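Local coordinates for protein ABC transporter (Caldanaerobius, PDB 4G68) that probably serves as the extracellular solute-binding component of an ABC transporter, capturing sugars released from xylan for uptake by a thermophilic bacterium, at residues C[153-164]-C[272-282]. Residues are numbered along the deposited sequence; the frame is centred on the assembly and turned at random.
Sequences QASVLYINKELF and AAMYFGGNFDA
Y158 lays its ring alongside the partner strand and reaches with its hydroxyl to the turn where that strand ends. With CG anti to its own carbonyl carbon (chi1 -61°), the ring runs beside Y275, pointing the same way; Y158 CD2 lies 3.5 Å from Y275 CD2, the two planes inclined at 69°. Y158 OH donates to G278 O at 2.8 Å, and D281 N reaches the same oxygen from the opposite face of its plane, so a buried carbonyl is gripped twice and the 3-10 turn is tied to the strand. Tyrosine suits this place: its flat ring packs in the core, with V156 CG1 centred over one face, while its tip still offers a proton. G277 sits at backbone angles where a CB would be jammed against the carbonyl oxygen of F276, and would also crowd the Y275 ring.

On the other face of the sheet lies M274, its thioether, bent at chi3 (83°), running beside I159. M274 SD meets the edge of the F164 ring, 5.2 Å from the F164 centroid, a Met-aromatic contact joining the strand to the helix that follows N160.

V156 with G277 and Y158 with Y275 form hydrogen-bonded antiparallel pairs, and N160 N donates to A273 O. N279 OD1 accepts from A154 N at 2.7 Å, from above the carboxamide plane, while N279 N returns a bond to A154 O; asparagine thus extends the ladder as its backbone turns away. N160 caps its helix through OD1 to L163 N, and its ND2 reaches A272 O through a water.

Strand 297-300 also pairs with 153-160 in this periplasmic-binding-protein-like fold; Y158 meets F285 edge-to-face and touches F267 of helix 260-268, whereas helix 201-215 packs against S155 and F276.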
# COMPACT_ATOMS: atom_id res chain seq x y z
N GLN C 153 5.36 -2.76 0.27
CA GLN C 153 3.99 -3.22 0.05
C GLN C 153 3.94 -4.35 -0.97
O GLN C 153 4.90 -4.56 -1.78
CB GLN C 153 3.11 -2.02 -0.48
CG GLN C 153 3.03 -0.79 0.52
CD GLN C 153 2.15 0.39 0.03
OE1 GLN C 153 1.64 0.39 -1.08
NE2 GLN C 153 2.00 1.42 0.84
N ALA C 154 2.82 -5.09 -0.95
CA ALA C 154 2.57 -6.12 -1.93
C ALA C 154 1.06 -6.28 -1.99
O ALA C 154 0.37 -6.12 -0.96
CB ALA C 154 3.24 -7.43 -1.48
N SER C 155 0.55 -6.56 -3.19
CA SER C 155 -0.92 -6.81 -3.35
C SER C 155 -1.33 -8.18 -2.85
O SER C 155 -0.67 -9.19 -3.22
CB SER C 155 -1.36 -6.64 -4.82
OG SER C 155 -0.43 -7.28 -5.74
N VAL C 156 -2.46 -8.27 -2.14
CA VAL C 156 -2.87 -9.56 -1.59
C VAL C 156 -4.36 -9.77 -1.79
O VAL C 156 -5.11 -8.84 -1.52
CB VAL C 156 -2.63 -9.61 -0.06
CG1 VAL C 156 -3.10 -10.94 0.56
CG2 VAL C 156 -1.16 -9.37 0.25
N LEU C 157 -4.76 -11.00 -2.21
CA LEU C 157 -6.15 -11.44 -2.10
C LEU C 157 -6.27 -12.19 -0.77
O LEU C 157 -5.63 -13.24 -0.55
CB LEU C 157 -6.59 -12.28 -3.33
CG LEU C 157 -8.02 -12.91 -3.36
CD1 LEU C 157 -9.15 -11.89 -3.21
CD2 LEU C 157 -8.19 -13.74 -4.63
N TYR C 158 -7.15 -11.68 0.10
CA TYR C 158 -7.47 -12.34 1.37
C TYR C 158 -8.71 -13.17 1.19
O TYR C 158 -9.71 -12.68 0.69
CB TYR C 158 -7.72 -11.29 2.46
CG TYR C 158 -6.53 -10.40 2.72
CD1 TYR C 158 -5.58 -10.74 3.67
CD2 TYR C 158 -6.39 -9.18 2.05
CE1 TYR C 158 -4.49 -9.91 3.93
CE2 TYR C 158 -5.29 -8.36 2.30
CZ TYR C 158 -4.37 -8.72 3.23
OH TYR C 158 -3.31 -7.86 3.46
N ILE C 159 -8.64 -14.44 1.61
CA ILE C 159 -9.72 -15.42 1.50
C ILE C 159 -10.16 -15.79 2.92
O ILE C 159 -9.34 -16.26 3.71
CB ILE C 159 -9.15 -16.72 0.79
CG1 ILE C 159 -8.58 -16.38 -0.56
CG2 ILE C 159 -10.16 -17.88 0.72
CD1 ILE C 159 -9.62 -15.71 -1.43
N ASN C 160 -11.43 -15.56 3.25
CA ASN C 160 -11.98 -16.12 4.49
C ASN C 160 -12.25 -17.61 4.26
O ASN C 160 -13.29 -17.95 3.67
CB ASN C 160 -13.30 -15.41 4.87
CG ASN C 160 -13.87 -15.90 6.20
OD1 ASN C 160 -13.83 -17.10 6.48
ND2 ASN C 160 -14.35 -15.01 7.04
N LYS C 161 -11.32 -18.49 4.70
CA LYS C 161 -11.42 -19.94 4.43
C LYS C 161 -12.73 -20.54 4.95
O LYS C 161 -13.30 -21.44 4.32
CB LYS C 161 -10.27 -20.74 5.06
CG LYS C 161 -8.84 -20.35 4.63
CD LYS C 161 -7.84 -21.14 5.49
CE LYS C 161 -6.49 -20.46 5.59
NZ LYS C 161 -5.56 -20.95 6.67
N GLU C 162 -13.19 -20.03 6.09
CA GLU C 162 -14.40 -20.55 6.76
C GLU C 162 -15.61 -20.31 5.86
O GLU C 162 -16.50 -21.17 5.76
CB GLU C 162 -14.64 -19.88 8.09
CG GLU C 162 -15.85 -20.48 8.83
CD GLU C 162 -16.06 -19.84 10.19
OE1 GLU C 162 -15.59 -20.43 11.19
OE2 GLU C 162 -16.67 -18.74 10.25
N LEU C 163 -15.63 -19.16 5.19
CA LEU C 163 -16.79 -18.81 4.35
C LEU C 163 -16.78 -19.67 3.08
O LEU C 163 -17.85 -20.15 2.65
CB LEU C 163 -16.86 -17.29 4.06
CG LEU C 163 -17.53 -16.46 5.21
CD1 LEU C 163 -17.44 -14.95 5.06
CD2 LEU C 163 -18.97 -16.85 5.47
N PHE C 164 -15.59 -19.86 2.52
CA PHE C 164 -15.44 -20.69 1.31
C PHE C 164 -15.89 -22.15 1.64
O PHE C 164 -16.69 -22.75 0.87
CB PHE C 164 -14.00 -20.60 0.71
CG PHE C 164 -13.80 -19.42 -0.23
CD1 PHE C 164 -13.75 -19.61 -1.62
CD2 PHE C 164 -13.68 -18.13 0.26
CE1 PHE C 164 -13.59 -18.53 -2.49
CE2 PHE C 164 -13.50 -17.04 -0.59
CZ PHE C 164 -13.46 -17.24 -1.98
N ALA C 272 -17.67 -10.72 4.77
CA ALA C 272 -17.42 -10.86 3.31
C ALA C 272 -16.49 -12.02 3.04
O ALA C 272 -15.59 -12.30 3.88
CB ALA C 272 -16.83 -9.58 2.74
N ALA C 273 -16.71 -12.70 1.89
CA ALA C 273 -15.81 -13.83 1.41
C ALA C 273 -14.34 -13.40 1.24
O ALA C 273 -13.45 -14.14 1.73
CB ALA C 273 -16.30 -14.38 0.07
N MET C 274 -14.13 -12.26 0.53
CA MET C 274 -12.84 -11.74 0.07
C MET C 274 -12.61 -10.24 0.30
O MET C 274 -13.53 -9.49 0.65
CB MET C 274 -12.54 -12.08 -1.44
CG MET C 274 -12.86 -13.51 -1.89
SD MET C 274 -12.79 -13.86 -3.67
CE MET C 274 -11.05 -14.18 -3.95
N TYR C 275 -11.32 -9.87 0.28
CA TYR C 275 -10.83 -8.46 0.33
C TYR C 275 -9.61 -8.45 -0.50
O TYR C 275 -8.79 -9.40 -0.40
CB TYR C 275 -10.35 -8.17 1.67
CG TYR C 275 -9.91 -6.80 1.96
CD1 TYR C 275 -10.78 -5.88 2.57
CD2 TYR C 275 -8.55 -6.42 1.77
CE1 TYR C 275 -10.35 -4.60 2.89
CE2 TYR C 275 -8.14 -5.13 2.09
CZ TYR C 275 -9.03 -4.23 2.65
OH TYR C 275 -8.59 -2.93 2.94
N PHE C 276 -9.43 -7.37 -1.24
CA PHE C 276 -8.20 -7.25 -1.95
C PHE C 276 -7.49 -5.93 -1.69
O PHE C 276 -8.05 -4.87 -1.75
CB PHE C 276 -8.45 -7.45 -3.45
CG PHE C 276 -7.23 -7.23 -4.27
CD1 PHE C 276 -6.28 -8.23 -4.38
CD2 PHE C 276 -7.00 -6.00 -4.89
CE1 PHE C 276 -5.11 -8.04 -5.08
CE2 PHE C 276 -5.82 -5.80 -5.58
CZ PHE C 276 -4.90 -6.80 -5.68
N GLY C 277 -6.21 -6.01 -1.36
CA GLY C 277 -5.60 -4.74 -1.16
C GLY C 277 -4.17 -4.91 -0.82
O GLY C 277 -3.50 -5.84 -1.31
N GLY C 278 -3.70 -3.96 -0.04
CA GLY C 278 -2.33 -3.98 0.43
C GLY C 278 -2.10 -5.02 1.52
O GLY C 278 -3.00 -5.36 2.34
N ASN C 279 -0.87 -5.53 1.55
CA ASN C 279 -0.47 -6.38 2.64
C ASN C 279 -0.66 -5.69 4.04
O ASN C 279 -0.76 -6.38 5.06
CB ASN C 279 1.01 -6.69 2.43
CG ASN C 279 1.82 -5.43 2.41
OD1 ASN C 279 1.70 -4.60 1.48
ND2 ASN C 279 2.55 -5.20 3.49
N PHE C 280 -0.63 -4.34 4.09
CA PHE C 280 -0.62 -3.56 5.37
C PHE C 280 -1.95 -3.71 6.09
O PHE C 280 -2.05 -3.55 7.35
CB PHE C 280 -0.41 -2.05 5.12
CG PHE C 280 -1.07 -1.56 3.82
CD1 PHE C 280 -2.45 -1.22 3.81
CD2 PHE C 280 -0.30 -1.39 2.67
CE1 PHE C 280 -3.02 -0.75 2.62
CE2 PHE C 280 -0.86 -0.97 1.49
CZ PHE C 280 -2.22 -0.63 1.47
N ASP C 281 -2.97 -4.06 5.28
CA ASP C 281 -4.30 -4.37 5.81
C ASP C 281 -4.37 -5.66 6.58
O ASP C 281 -5.30 -5.88 7.35
CB ASP C 281 -5.39 -4.26 4.73
CG ASP C 281 -5.65 -2.80 4.33
OD1 ASP C 281 -5.25 -1.86 5.09
OD2 ASP C 281 -6.29 -2.63 3.25
N ALA C 282 -3.37 -6.52 6.42
CA ALA C 282 -3.33 -7.79 7.20
C ALA C 282 -3.56 -7.64 8.64
O ALA C 282 -4.32 -8.42 9.21
CB ALA C 282 -2.03 -8.53 6.99
O HOH W 1 -14.37 -12.47 6.28